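Local coordinates for lovastatin nonaketide synthase, polyketide synthase component (Aspergillus terreus, PDB 7CPX), which builds the nonaketide dihydromonacolin L from malonyl-CoA by iterative condensation, methylation and reduction, acting with its partner LovC in the lovastatin pathway of Aspergillus terreus, at residues A[1334-1339]-A[1391-1396]; A[1314-1319]-A[1350-1355]; A[1520-1525]-A[1547-1552]. The protein carries 2 engineered substitutions. All blocks are in the same frame, centred on the assembly; numbering follows the deposited sequence.

Contact 1 (A[1334-1339]-A[1391-1396])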
ATOM      1  N   LYS A1334      33.514  -7.926  87.538  1.00197.90           N
ATOM      2  CA  LYS A1334      33.214  -9.088  88.367  1.00197.90           C
ATOM      3  C   LYS A1334      33.656 -10.372  87.679  1.00197.90           C
ATOM      4  O   LYS A1334      33.016 -11.416  87.830  1.00197.90           O
ATOM      5  CB  LYS A1334      31.723  -9.163  88.703  1.00197.90           C
ATOM      6  CG  LYS A1334      31.141  -7.920  89.347  1.00197.90           C
ATOM      7  CD  LYS A1334      29.706  -8.177  89.785  1.00197.90           C
ATOM      8  CE  LYS A1334      29.032  -6.918  90.297  1.00197.90           C
ATOM      9  NZ  LYS A1334      27.648  -7.194  90.778  1.00197.90           N
ATOM     10  N   GLN A1335      34.752 -10.316  86.922  1.00199.94           N
ATOM     11  CA  GLN A1335      35.195 -11.455  86.121  1.00199.94           C
ATOM     12  C   GLN A1335      34.060 -11.943  85.225  1.00199.94           C
ATOM     13  O   GLN A1335      33.830 -13.143  85.069  1.00199.94           O
ATOM     14  CB  GLN A1335      35.713 -12.585  87.010  1.00199.94           C
ATOM     15  CG  GLN A1335      36.836 -12.173  87.949  1.00199.94           C
ATOM     16  CD  GLN A1335      38.041 -11.618  87.214  1.00199.94           C
ATOM     17  OE1 GLN A1335      37.996 -10.517  86.667  1.00199.94           O
ATOM     18  NE2 GLN A1335      39.127 -12.381  87.198  1.00199.94           N
ATOM     19  N   ILE A1336      33.334 -10.986  84.636  1.00199.54           N
ATOM     20  CA  ILE A1336      32.165 -11.307  83.820  1.00199.54           C
ATOM     21  C   ILE A1336      32.541 -11.720  82.408  1.00199.54           C
ATOM     22  O   ILE A1336      31.655 -12.069  81.617  1.00199.54           O
ATOM     23  CB  ILE A1336      31.202 -10.102  83.848  1.00199.54           C
ATOM     24  CG1 ILE A1336      30.662  -9.904  85.263  1.00199.54           C
ATOM     25  CG2 ILE A1336      30.046 -10.304  82.891  1.00199.54           C
ATOM     26  CD1 ILE A1336      30.146  -8.509  85.528  1.00199.54           C
ATOM     27  N   GLU A1337      33.830 -11.718  82.066  1.00198.88           N
ATOM     28  CA  GLU A1337      34.251 -12.333  80.813  1.00198.88           C
ATOM     29  C   GLU A1337      34.012 -13.837  80.822  1.00198.88           C
ATOM     30  O   GLU A1337      34.048 -14.468  79.760  1.00198.88           O
ATOM     31  CB  GLU A1337      35.727 -12.033  80.552  1.00198.88           C
ATOM     32  CG  GLU A1337      36.208 -12.441  79.169  1.00198.88           C
ATOM     33  CD  GLU A1337      37.635 -12.009  78.898  1.00198.88           C
ATOM     34  OE1 GLU A1337      38.253 -11.399  79.796  1.00198.88           O
ATOM     35  OE2 GLU A1337      38.140 -12.277  77.787  1.00198.88           O
ATOM     36  N   TRP A1338      33.769 -14.420  81.996  1.00201.79           N
ATOM     37  CA  TRP A1338      33.467 -15.839  82.125  1.00201.79           C
ATOM     38  C   TRP A1338      31.956 -16.039  82.110  1.00201.79           C
ATOM     39  O   TRP A1338      31.223 -15.325  82.801  1.00201.79           O
ATOM     40  CB  TRP A1338      34.069 -16.395  83.416  1.00201.79           C
ATOM     41  CG  TRP A1338      35.570 -16.461  83.401  1.00201.79           C
ATOM     42  CD1 TRP A1338      36.338 -17.583  83.287  1.00201.79           C
ATOM     43  CD2 TRP A1338      36.482 -15.358  83.496  1.00201.79           C
ATOM     44  NE1 TRP A1338      37.671 -17.249  83.309  1.00201.79           N
ATOM     45  CE2 TRP A1338      37.786 -15.890  83.437  1.00201.79           C
ATOM     46  CE3 TRP A1338      36.324 -13.975  83.628  1.00201.79           C
ATOM     47  CZ2 TRP A1338      38.923 -15.087  83.503  1.00201.79           C
ATOM     48  CZ3 TRP A1338      37.455 -13.181  83.693  1.00201.79           C
ATOM     49  CH2 TRP A1338      38.737 -13.739  83.632  1.00201.79           C
ATOM     50  N   LEU A1339      31.497 -17.022  81.329  1.00203.95           N
ATOM     51  CA  LEU A1339      30.069 -17.139  81.047  1.00203.95           C
ATOM     52  C   LEU A1339      29.242 -17.352  82.311  1.00203.95           C
ATOM     53  O   LEU A1339      28.071 -16.961  82.351  1.00203.95           O
ATOM     54  CB  LEU A1339      29.816 -18.273  80.051  1.00203.95           C
ATOM     55  CG  LEU A1339      29.939 -19.720  80.537  1.00203.95           C
ATOM     56  CD1 LEU A1339      29.370 -20.662  79.489  1.00203.95           C
ATOM     57  CD2 LEU A1339      31.382 -20.079  80.847  1.00203.95           C
ATOM     58  N   PRO A1391      25.686 -12.655  75.725  1.00195.45           N
ATOM     59  CA  PRO A1391      26.910 -12.674  74.908  1.00195.45           C
ATOM     60  C   PRO A1391      27.570 -11.315  74.794  1.00195.45           C
ATOM     61  O   PRO A1391      28.803 -11.237  74.714  1.00195.45           O
ATOM     62  CB  PRO A1391      26.417 -13.187  73.547  1.00195.45           C
ATOM     63  CG  PRO A1391      24.959 -12.889  73.527  1.00195.45           C
ATOM     64  CD  PRO A1391      24.496 -13.033  74.943  1.00195.45           C
ATOM     65  N   THR A1392      26.784 -10.236  74.785  1.00196.24           N
ATOM     66  CA  THR A1392      27.364  -8.901  74.706  1.00196.24           C
ATOM     67  C   THR A1392      27.974  -8.478  76.035  1.00196.24           C
ATOM     68  O   THR A1392      28.933  -7.698  76.055  1.00196.24           O
ATOM     69  CB  THR A1392      26.300  -7.893  74.272  1.00196.24           C
ATOM     70  OG1 THR A1392      25.312  -7.761  75.302  1.00196.24           O
ATOM     71  CG2 THR A1392      25.624  -8.349  72.986  1.00196.24           C
ATOM     72  N   VAL A1393      27.435  -8.978  77.150  1.00197.34           N
ATOM     73  CA  VAL A1393      27.951  -8.596  78.460  1.00197.34           C
ATOM     74  C   VAL A1393      29.400  -9.034  78.619  1.00197.34           C
ATOM     75  O   VAL A1393      30.203  -8.332  79.244  1.00197.34           O
ATOM     76  CB  VAL A1393      27.048  -9.170  79.570  1.00197.34           C
ATOM     77  CG1 VAL A1393      27.824  -9.357  80.860  1.00197.34           C
ATOM     78  CG2 VAL A1393      25.863  -8.249  79.809  1.00197.34           C
ATOM     79  N   ARG A1394      29.761 -10.191  78.063  1.00198.50           N
ATOM     80  CA  ARG A1394      31.150 -10.636  78.053  1.00198.50           C
ATOM     81  C   ARG A1394      31.960 -10.017  76.919  1.00198.50           C
ATOM     82  O   ARG A1394      33.045 -10.517  76.601  1.00198.50           O
ATOM     83  CB  ARG A1394      31.225 -12.164  77.973  1.00198.50           C
ATOM     84  CG  ARG A1394      30.378 -12.806  76.883  1.00198.50           C
ATOM     85  CD  ARG A1394      30.645 -14.304  76.807  1.00198.50           C
ATOM     86  NE  ARG A1394      29.790 -14.982  75.839  1.00198.50           N
ATOM     87  CZ  ARG A1394      28.631 -15.561  76.126  1.00198.50           C
ATOM     88  NH1 ARG A1394      28.135 -15.552  77.353  1.00198.50           N
ATOM     89  NH2 ARG A1394      27.948 -16.161  75.156  1.00198.50           N
ATOM     90  N   SER A1395      31.459  -8.944  76.305  1.00197.28           N
ATOM     91  CA  SER A1395      32.176  -8.238  75.245  1.00197.28           C
ATOM     92  C   SER A1395      32.466  -9.152  74.059  1.00197.28           C
ATOM     93  O   SER A1395      33.489  -9.007  73.386  1.00197.28           O
ATOM     94  CB  SER A1395      33.476  -7.625  75.774  1.00197.28           C
ATOM     95  OG  SER A1395      33.224  -6.768  76.873  1.00197.28           O
ATOM     96  N   ASN A1396      31.567 -10.100  73.795  1.00197.17           N
ATOM     97  CA  ASN A1396      31.714 -11.030  72.680  1.00197.17           C
ATOM     98  C   ASN A1396      30.768 -10.683  71.535  1.00197.17           C
ATOM     99  O   ASN A1396      31.206 -10.501  70.395  1.00197.17           O
ATOM    100  CB  ASN A1396      31.469 -12.466  73.163  1.00197.17           C
ATOM    101  CG  ASN A1396      31.832 -13.505  72.117  1.00197.17           C
ATOM    102  OD1 ASN A1396      31.742 -13.255  70.916  1.00197.17           O
ATOM    103  ND2 ASN A1396      32.245 -14.681  72.573  1.00197.17           N
TER

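Contact 2 (A[1314-1319]-A[1350-1355])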
ATOM      1  N   ARG A1314      18.680   4.178  94.429  1.00190.40           N
ATOM      2  CA  ARG A1314      19.845   4.788  95.062  1.00190.40           C
ATOM      3  C   ARG A1314      20.941   3.764  95.316  1.00190.40           C
ATOM      4  O   ARG A1314      22.127   4.113  95.323  1.00190.40           O
ATOM      5  CB  ARG A1314      19.435   5.465  96.370  1.00190.40           C
ATOM      6  CG  ARG A1314      18.452   6.618  96.203  1.00190.40           C
ATOM      7  CD  ARG A1314      19.066   7.794  95.453  1.00190.40           C
ATOM      8  NE  ARG A1314      18.984   7.639  94.005  1.00190.40           N
ATOM      9  CZ  ARG A1314      17.967   8.050  93.258  1.00190.40           C
ATOM     10  NH1 ARG A1314      16.911   8.643  93.792  1.00190.40           N
ATOM     11  NH2 ARG A1314      18.008   7.858  91.944  1.00190.40           N
ATOM     12  N   SER A1315      20.571   2.499  95.525  1.00190.55           N
ATOM     13  CA  SER A1315      21.568   1.449  95.693  1.00190.55           C
ATOM     14  C   SER A1315      22.004   0.864  94.357  1.00190.55           C
ATOM     15  O   SER A1315      23.129   0.369  94.236  1.00190.55           O
ATOM     16  CB  SER A1315      21.019   0.342  96.593  1.00190.55           C
ATOM     17  OG  SER A1315      20.635   0.857  97.856  1.00190.55           O
ATOM     18  N   PHE A1316      21.130   0.911  93.348  1.00192.08           N
ATOM     19  CA  PHE A1316      21.465   0.349  92.045  1.00192.08           C
ATOM     20  C   PHE A1316      22.463   1.214  91.289  1.00192.08           C
ATOM     21  O   PHE A1316      23.164   0.710  90.403  1.00192.08           O
ATOM     22  CB  PHE A1316      20.196   0.183  91.208  1.00192.08           C
ATOM     23  CG  PHE A1316      19.245  -0.855  91.731  1.00192.08           C
ATOM     24  CD1 PHE A1316      19.708  -2.077  92.191  1.00192.08           C
ATOM     25  CD2 PHE A1316      17.885  -0.608  91.762  1.00192.08           C
ATOM     26  CE1 PHE A1316      18.832  -3.031  92.665  1.00192.08           C
ATOM     27  CE2 PHE A1316      17.003  -1.560  92.231  1.00192.08           C
ATOM     28  CZ  PHE A1316      17.478  -2.772  92.685  1.00192.08           C
ATOM     29  N   LEU A1317      22.550   2.505  91.627  1.00191.08           N
ATOM     30  CA  LEU A1317      23.281   3.464  90.805  1.00191.08           C
ATOM     31  C   LEU A1317      24.629   2.916  90.351  1.00191.08           C
ATOM     32  O   LEU A1317      24.844   2.668  89.159  1.00191.08           O
ATOM     33  CB  LEU A1317      23.481   4.767  91.590  1.00191.08           C
ATOM     34  CG  LEU A1317      22.242   5.427  92.198  1.00191.08           C
ATOM     35  CD1 LEU A1317      22.633   6.696  92.940  1.00191.08           C
ATOM     36  CD2 LEU A1317      21.203   5.729  91.131  1.00191.08           C
ATOM     37  N   SER A1318      25.529   2.670  91.305  1.00190.59           N
ATOM     38  CA  SER A1318      26.858   2.194  90.943  1.00190.59           C
ATOM     39  C   SER A1318      26.769   0.909  90.133  1.00190.59           C
ATOM     40  O   SER A1318      27.391   0.795  89.070  1.00190.59           O
ATOM     41  CB  SER A1318      27.701   1.982  92.199  1.00190.59           C
ATOM     42  OG  SER A1318      29.014   1.562  91.863  1.00190.59           O
ATOM     43  N   GLN A1319      25.969  -0.051  90.600  1.00190.81           N
ATOM     44  CA  GLN A1319      25.805  -1.291  89.853  1.00190.81           C
ATOM     45  C   GLN A1319      25.405  -1.002  88.415  1.00190.81           C
ATOM     46  O   GLN A1319      25.978  -1.568  87.476  1.00190.81           O
ATOM     47  CB  GLN A1319      24.764  -2.180  90.534  1.00190.81           C
ATOM     48  CG  GLN A1319      25.061  -2.468  91.997  1.00190.81           C
ATOM     49  CD  GLN A1319      24.023  -3.365  92.641  1.00190.81           C
ATOM     50  OE1 GLN A1319      23.799  -4.492  92.199  1.00190.81           O
ATOM     51  NE2 GLN A1319      23.381  -2.868  93.692  1.00190.81           N
ATOM     52  N   ARG A1350      19.751  -6.620  84.793  1.00193.06           N
ATOM     53  CA  ARG A1350      18.319  -6.502  84.533  1.00193.06           C
ATOM     54  C   ARG A1350      17.523  -6.410  85.830  1.00193.06           C
ATOM     55  O   ARG A1350      16.502  -5.712  85.889  1.00193.06           O
ATOM     56  CB  ARG A1350      17.832  -7.683  83.695  1.00193.06           C
ATOM     57  CG  ARG A1350      18.523  -7.817  82.351  1.00193.06           C
ATOM     58  CD  ARG A1350      17.748  -8.738  81.425  1.00193.06           C
ATOM     59  NE  ARG A1350      16.561  -8.091  80.877  1.00193.06           N
ATOM     60  CZ  ARG A1350      15.631  -8.712  80.165  1.00193.06           C
ATOM     61  NH1 ARG A1350      15.705 -10.007  79.907  1.00193.06           N
ATOM     62  NH2 ARG A1350      14.598  -8.015  79.700  1.00193.06           N
ATOM     63  N   HIS A1351      17.964  -7.106  86.876  1.00194.38           N
ATOM     64  CA  HIS A1351      17.301  -7.046  88.170  1.00194.38           C
ATOM     65  C   HIS A1351      17.576  -5.746  88.911  1.00194.38           C
ATOM     66  O   HIS A1351      16.814  -5.398  89.818  1.00194.38           O
ATOM     67  CB  HIS A1351      17.725  -8.239  89.026  1.00194.38           C
ATOM     68  CG  HIS A1351      16.999  -9.504  88.691  1.00194.38           C
ATOM     69  ND1 HIS A1351      17.072 -10.097  87.449  1.00194.38           N
ATOM     70  CD2 HIS A1351      16.174 -10.282  89.432  1.00194.38           C
ATOM     71  CE1 HIS A1351      16.329 -11.190  87.440  1.00194.38           C
ATOM     72  NE2 HIS A1351      15.773 -11.324  88.631  1.00194.38           N
ATOM     73  N   LEU A1352      18.630  -5.016  88.542  1.00193.51           N
ATOM     74  CA  LEU A1352      18.783  -3.652  89.031  1.00193.51           C
ATOM     75  C   LEU A1352      17.543  -2.822  88.750  1.00193.51           C
ATOM     76  O   LEU A1352      17.410  -1.724  89.295  1.00193.51           O
ATOM     77  CB  LEU A1352      20.000  -2.970  88.394  1.00193.51           C
ATOM     78  CG  LEU A1352      21.381  -3.589  88.626  1.00193.51           C
ATOM     79  CD1 LEU A1352      22.462  -2.735  87.980  1.00193.51           C
ATOM     80  CD2 LEU A1352      21.675  -3.787  90.103  1.00193.51           C
ATOM     81  N   TRP A1353      16.658  -3.311  87.893  1.00192.93           N
ATOM     82  CA  TRP A1353      15.311  -2.792  87.743  1.00192.93           C
ATOM     83  C   TRP A1353      14.258  -3.795  88.179  1.00192.93           C
ATOM     84  O   TRP A1353      13.265  -3.410  88.799  1.00192.93           O
ATOM     85  CB  TRP A1353      15.062  -2.392  86.281  1.00192.93           C
ATOM     86  CG  TRP A1353      16.126  -1.504  85.693  1.00192.93           C
ATOM     87  CD1 TRP A1353      17.460  -1.781  85.576  1.00192.93           C
ATOM     88  CD2 TRP A1353      15.937  -0.208  85.113  1.00192.93           C
ATOM     89  NE1 TRP A1353      18.111  -0.734  84.975  1.00192.93           N
ATOM     90  CE2 TRP A1353      17.199   0.244  84.677  1.00192.93           C
ATOM     91  CE3 TRP A1353      14.824   0.614  84.920  1.00192.93           C
ATOM     92  CZ2 TRP A1353      17.379   1.482  84.068  1.00192.93           C
ATOM     93  CZ3 TRP A1353      15.004   1.843  84.315  1.00192.93           C
ATOM     94  CH2 TRP A1353      16.272   2.265  83.894  1.00192.93           C
ATOM     95  N   TYR A1354      14.464  -5.084  87.901  1.00194.28           N
ATOM     96  CA  TYR A1354      13.470  -6.104  88.213  1.00194.28           C
ATOM     97  C   TYR A1354      13.562  -6.621  89.645  1.00194.28           C
ATOM     98  O   TYR A1354      12.705  -7.413  90.053  1.00194.28           O
ATOM     99  CB  TYR A1354      13.596  -7.297  87.252  1.00194.28           C
ATOM    100  CG  TYR A1354      13.691  -6.948  85.778  1.00194.28           C
ATOM    101  CD1 TYR A1354      13.372  -5.679  85.309  1.00194.28           C
ATOM    102  CD2 TYR A1354      14.095  -7.901  84.853  1.00194.28           C
ATOM    103  CE1 TYR A1354      13.463  -5.369  83.965  1.00194.28           C
ATOM    104  CE2 TYR A1354      14.183  -7.601  83.508  1.00194.28           C
ATOM    105  CZ  TYR A1354      13.866  -6.335  83.069  1.00194.28           C
ATOM    106  OH  TYR A1354      13.956  -6.034  81.729  1.00194.28           O
ATOM    107  N   ASP A1355      14.569  -6.208  90.412  1.00193.28           N
ATOM    108  CA  ASP A1355      14.735  -6.725  91.769  1.00193.28           C
ATOM    109  C   ASP A1355      13.508  -6.546  92.653  1.00193.28           C
ATOM    110  O   ASP A1355      13.139  -7.508  93.346  1.00193.28           O
ATOM    111  CB  ASP A1355      15.943  -6.054  92.442  1.00193.28           C
ATOM    112  CG  ASP A1355      17.226  -6.842  92.264  1.00193.28           C
ATOM    113  OD1 ASP A1355      17.182  -8.087  92.361  1.00193.28           O
ATOM    114  OD2 ASP A1355      18.281  -6.215  92.026  1.00193.28           O
TER

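Contact 3 (A[1520-1525]-A[1547-1552])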
ATOM      1  N   VAL A1520      26.071  11.864  68.280  1.00162.49           N
ATOM      2  CA  VAL A1520      27.311  11.178  67.930  1.00162.49           C
ATOM      3  C   VAL A1520      28.514  11.692  68.704  1.00162.49           C
ATOM      4  O   VAL A1520      29.546  10.999  68.758  1.00162.49           O
ATOM      5  CB  VAL A1520      27.566  11.284  66.410  1.00162.49           C
ATOM      6  CG1 VAL A1520      27.866  12.723  66.016  1.00162.49           C
ATOM      7  CG2 VAL A1520      28.687  10.347  65.983  1.00162.49           C
ATOM      8  N   LEU A1521      28.450  12.872  69.321  1.00165.14           N
ATOM      9  CA  LEU A1521      29.569  13.352  70.121  1.00165.14           C
ATOM     10  C   LEU A1521      29.830  12.465  71.330  1.00165.14           C
ATOM     11  O   LEU A1521      30.943  12.480  71.866  1.00165.14           O
ATOM     12  CB  LEU A1521      29.314  14.790  70.576  1.00165.14           C
ATOM     13  CG  LEU A1521      29.078  15.814  69.463  1.00165.14           C
ATOM     14  CD1 LEU A1521      28.931  17.210  70.045  1.00165.14           C
ATOM     15  CD2 LEU A1521      30.199  15.775  68.434  1.00165.14           C
ATOM     16  N   HIS A1522      28.833  11.698  71.774  1.00173.24           N
ATOM     17  CA  HIS A1522      29.036  10.748  72.859  1.00173.24           C
ATOM     18  C   HIS A1522      29.725   9.474  72.394  1.00173.24           C
ATOM     19  O   HIS A1522      30.149   8.675  73.237  1.00173.24           O
ATOM     20  CB  HIS A1522      27.699  10.388  73.512  1.00173.24           C
ATOM     21  CG  HIS A1522      26.823   9.527  72.658  1.00173.24           C
ATOM     22  ND1 HIS A1522      26.123   8.450  73.158  1.00173.24           N
ATOM     23  CD2 HIS A1522      26.533   9.583  71.336  1.00173.24           C
ATOM     24  CE1 HIS A1522      25.441   7.878  72.182  1.00173.24           C
ATOM     25  NE2 HIS A1522      25.672   8.547  71.066  1.00173.24           N
ATOM     26  N   ALA A1523      29.845   9.267  71.084  1.00173.37           N
ATOM     27  CA  ALA A1523      30.510   8.101  70.524  1.00173.37           C
ATOM     28  C   ALA A1523      32.003   8.324  70.316  1.00173.37           C
ATOM     29  O   ALA A1523      32.668   7.479  69.706  1.00173.37           O
ATOM     30  CB  ALA A1523      29.851   7.710  69.198  1.00173.37           C
ATOM     31  N   THR A1524      32.540   9.444  70.805  1.00169.12           N
ATOM     32  CA  THR A1524      33.947   9.772  70.650  1.00169.12           C
ATOM     33  C   THR A1524      34.505  10.176  72.011  1.00169.12           C
ATOM     34  O   THR A1524      33.928  11.057  72.676  1.00169.12           O
ATOM     35  CB  THR A1524      34.153  10.903  69.638  1.00169.12           C
ATOM     36  OG1 THR A1524      35.455  11.474  69.814  1.00169.12           O
ATOM     37  CG2 THR A1524      33.099  11.986  69.819  1.00169.12           C
ATOM     38  N   PRO A1525      35.606   9.565  72.463  1.00172.90           N
ATOM     39  CA  PRO A1525      36.232  10.013  73.714  1.00172.90           C
ATOM     40  C   PRO A1525      37.012  11.310  73.578  1.00172.90           C
ATOM     41  O   PRO A1525      37.560  11.790  74.577  1.00172.90           O
ATOM     42  CB  PRO A1525      37.162   8.846  74.072  1.00172.90           C
ATOM     43  CG  PRO A1525      37.522   8.251  72.761  1.00172.90           C
ATOM     44  CD  PRO A1525      36.309   8.405  71.883  1.00172.90           C
ATOM     45  N   LEU A1547      22.551  17.418  69.104  1.00160.84           N
ATOM     46  CA  LEU A1547      21.688  16.505  69.840  1.00160.84           C
ATOM     47  C   LEU A1547      22.589  15.503  70.543  1.00160.84           C
ATOM     48  O   LEU A1547      23.333  14.770  69.884  1.00160.84           O
ATOM     49  CB  LEU A1547      20.712  15.775  68.916  1.00160.84           C
ATOM     50  CG  LEU A1547      19.695  16.596  68.127  1.00160.84           C
ATOM     51  CD1 LEU A1547      20.180  16.829  66.707  1.00160.84           C
ATOM     52  CD2 LEU A1547      18.348  15.888  68.135  1.00160.84           C
ATOM     53  N   GLU A1548      22.537  15.473  71.871  1.00168.79           N
ATOM     54  CA  GLU A1548      23.437  14.595  72.604  1.00168.79           C
ATOM     55  C   GLU A1548      22.888  14.354  74.000  1.00168.79           C
ATOM     56  O   GLU A1548      22.023  15.086  74.490  1.00168.79           O
ATOM     57  CB  GLU A1548      24.851  15.187  72.672  1.00168.79           C
ATOM     58  CG  GLU A1548      25.943  14.192  73.047  1.00168.79           C
ATOM     59  CD  GLU A1548      25.994  12.994  72.117  1.00168.79           C
ATOM     60  OE1 GLU A1548      25.129  12.102  72.241  1.00168.79           O
ATOM     61  OE2 GLU A1548      26.898  12.947  71.257  1.00168.79           O
ATOM     62  N   ILE A1549      23.412  13.303  74.632  1.00176.76           N
ATOM     63  CA  ILE A1549      22.989  12.937  75.976  1.00176.76           C
ATOM     64  C   ILE A1549      23.398  14.021  76.963  1.00176.76           C
ATOM     65  O   ILE A1549      24.487  14.603  76.866  1.00176.76           O
ATOM     66  CB  ILE A1549      23.587  11.575  76.369  1.00176.76           C
ATOM     67  CG1 ILE A1549      25.114  11.594  76.232  1.00176.76           C
ATOM     68  CG2 ILE A1549      22.987  10.473  75.511  1.00176.76           C
ATOM     69  CD1 ILE A1549      25.803  10.397  76.856  1.00176.76           C
ATOM     70  N   THR A1550      22.515  14.303  77.917  1.00174.65           N
ATOM     71  CA  THR A1550      22.795  15.270  78.967  1.00174.65           C
ATOM     72  C   THR A1550      21.928  14.939  80.173  1.00174.65           C
ATOM     73  O   THR A1550      20.920  14.241  80.057  1.00174.65           O
ATOM     74  CB  THR A1550      22.539  16.707  78.492  1.00174.65           C
ATOM     75  OG1 THR A1550      22.814  17.625  79.554  1.00174.65           O
ATOM     76  CG2 THR A1550      21.098  16.880  78.037  1.00174.65           C
ATOM     77  N   HIS A1551      22.342  15.440  81.336  1.00177.62           N
ATOM     78  CA  HIS A1551      21.564  15.336  82.571  1.00177.62           C
ATOM     79  C   HIS A1551      21.034  13.912  82.771  1.00177.62           C
ATOM     80  O   HIS A1551      19.834  13.643  82.728  1.00177.62           O
ATOM     81  CB  HIS A1551      20.420  16.354  82.566  1.00177.62           C
ATOM     82  CG  HIS A1551      20.885  17.775  82.608  1.00177.62           C
ATOM     83  ND1 HIS A1551      21.306  18.386  83.771  1.00177.62           N
ATOM     84  CD2 HIS A1551      20.999  18.705  81.632  1.00177.62           C
ATOM     85  CE1 HIS A1551      21.658  19.632  83.508  1.00177.62           C
ATOM     86  NE2 HIS A1551      21.483  19.850  82.217  1.00177.62           N
ATOM     87  N   LYS A1552      21.983  13.001  82.986  1.00182.85           N
ATOM     88  CA  LYS A1552      21.655  11.588  83.118  1.00182.85           C
ATOM     89  C   LYS A1552      20.555  11.373  84.149  1.00182.85           C
ATOM     90  O   LYS A1552      20.464  12.081  85.155  1.00182.85           O
ATOM     91  CB  LYS A1552      22.892  10.786  83.528  1.00182.85           C
ATOM     92  CG  LYS A1552      22.728   9.288  83.348  1.00182.85           C
ATOM     93  CD  LYS A1552      23.940   8.524  83.850  1.00182.85           C
ATOM     94  CE  LYS A1552      23.769   7.027  83.654  1.00182.85           C
ATOM     95  NZ  LYS A1552      24.903   6.250  84.227  1.00182.85           N
TER

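Contact 1 (A[1334-1339]-A[1391-1396])
R1394 lies against the turn formed by I1336 and E1337 just where its own helix stops. That stop is a Schellman motif: S1395, with positive phi, is the C-prime residue, S1395 N bonds T1392 O at 2.8 Å, and N1396 N reaches back to P1391 O at 3.1 Å. Facing it, Q1335 to W1338 make a type I beta turn, whose closing bond from W1338 N to Q1335 O is weak; W1338 is then the N-cap residue of helix 1339-1354. The two segments come nearest at E1337 and R1394, whose CA atoms are 4.5 Å apart.

R1394 contributes the largest share of the buried surface. Its CB packs on the peptide carbonyls of the turn, 3.7 Å from I1336 O and slightly farther from E1337 O, an aliphatic contact with backbone oxygens. With chi1 at 50°, CG sits between the backbone N and the carbonyl carbon, and the chain runs straight on to NE, carrying the guanidinium past L1339. E1337 turns its own side chain away, so that its backbone, not its carboxylate, meets the arginine.

Deeper in the contact, I1336 and V1393 are buried and meet at an oblique angle through CG2 and CG1; their modelled separation is doubtful. F1330 of helix 1330-1333 touches both of them. At the outer end, R1394 NH1 passes 4.2 Å from L1339 CB. One face of the guanidinium covers its own helix end, with P1391 CA over the centre of the R1394 guanidinium plane.

Contact 2 (A[1314-1319]-A[1350-1355])
An antiparallel helix pair holds F1316 against L1352: the local axes of 1314-1319 and 1350-1354 run at 171° to each other and approach to 10.0 Å. The CA atoms of these two residues are also the closest pair across the segments, 5.7 Å apart.

F1316 lays one ring face on the opposite backbone. L1352 CA stands 3.7 Å from the ring centroid and 14° off the ring normal, which meets the geometry of a CH-pi contact, and L1352 C lies over the same face. The ring reaches this place with CG set beside the backbone N and anti to the carbonyl carbon. The modelled approach of L1352 O to the ring is too close to interpret.

Both helices belong to an all-helical run of chain between strands 1286-1287 and 1440-1445, both in the methyltransferase sheet, consistent with the helical subdomain of polyketide synthase C-methyltransferases. W1353, next to L1352 but pointing away from the pair, meets the ring of F1559 and packs on helix 1298-1309, where V1309 also touches F1316.

L1352 in turn sends its two methyls across Q1319, CD1 being 3.5 Å from Q1319 CB. The glutamine amide is tied back on its own helix by NE2 to S1315 O, 3.3 Å long with an N-H...O angle of 152°; the donor stands well above that carbonyl's plane, so the bond is off the lone pairs. D1355 points toward the other helix and is directed at the far side of the phenyl ring, although crowding with H1351 O leaves its exact place doubtful.

Contact 3 (A[1520-1525]-A[1547-1552])
L1521 and E1548 mark the nearest approach of the two backbones, their CA atoms 6.7 Å apart, too far and too unlike in shape for strand pairing. Segment 1520-1525 curls into a turn, with A1523 N bonded to V1520 O at 2.9 Å, whereas 1547-1549 keeps the extended course of the strand it leaves.

The carboxylate of E1548 spans the gap. Its CG is anti to the backbone N, and a bend at chi2 (56°) swings the acid over the start of the turn, where OE2 is placed to accept a hydrogen bond from H1522 N; the modelled length is very short, so this bond is uncertain. OE1 is held from its own side: I1549 N donates to its anti lone pair at 3.2 Å. If the H1522 bond is real, one N-H from each segment would hold one oxygen each and limit the carboxylate's rotation. The imidazole of H1522 lies obliquely to it, planes 52° apart, and I1549 CD1 packs 3.8 Å from H1522 CB.

Both loops follow neighbouring parallel strands, 1512-1518 and 1542-1547, joined through helix 1527-1537 in a beta-alpha-beta crossover of the Rossmann-like methyltransferase fold. V1520 touches a glycine-rich turn of the GxGxxG type, consistent with the S-adenosylmethionine-binding turn of related methyltransferases, L1521 packs on helix 1527-1537, and W1586 of helix 1583-1592 touches both L1521 and E1548.

Overall arrangement
From the N terminus, helix 1313-1324 opens contact 2, and the turn at 1334-1339 opens contact 1 before 1350-1355 comes back to close contact 2; 1391-1396 then closes contact 1. The two therefore cross, and helix 1339-1354, starting at one and ending at the other, links them, their centres about 18 Å apart. Contact 3 follows in series, joining the loops at the ends of two adjacent parallel strands, so that helix 1527-1537 and strand 1542-1547 lie between its segments; its nearest atoms are about 6 Å from contact 2. The helical part is tied to that core by the salt bridge of K1552 with E1324 and by W1353 against F1559.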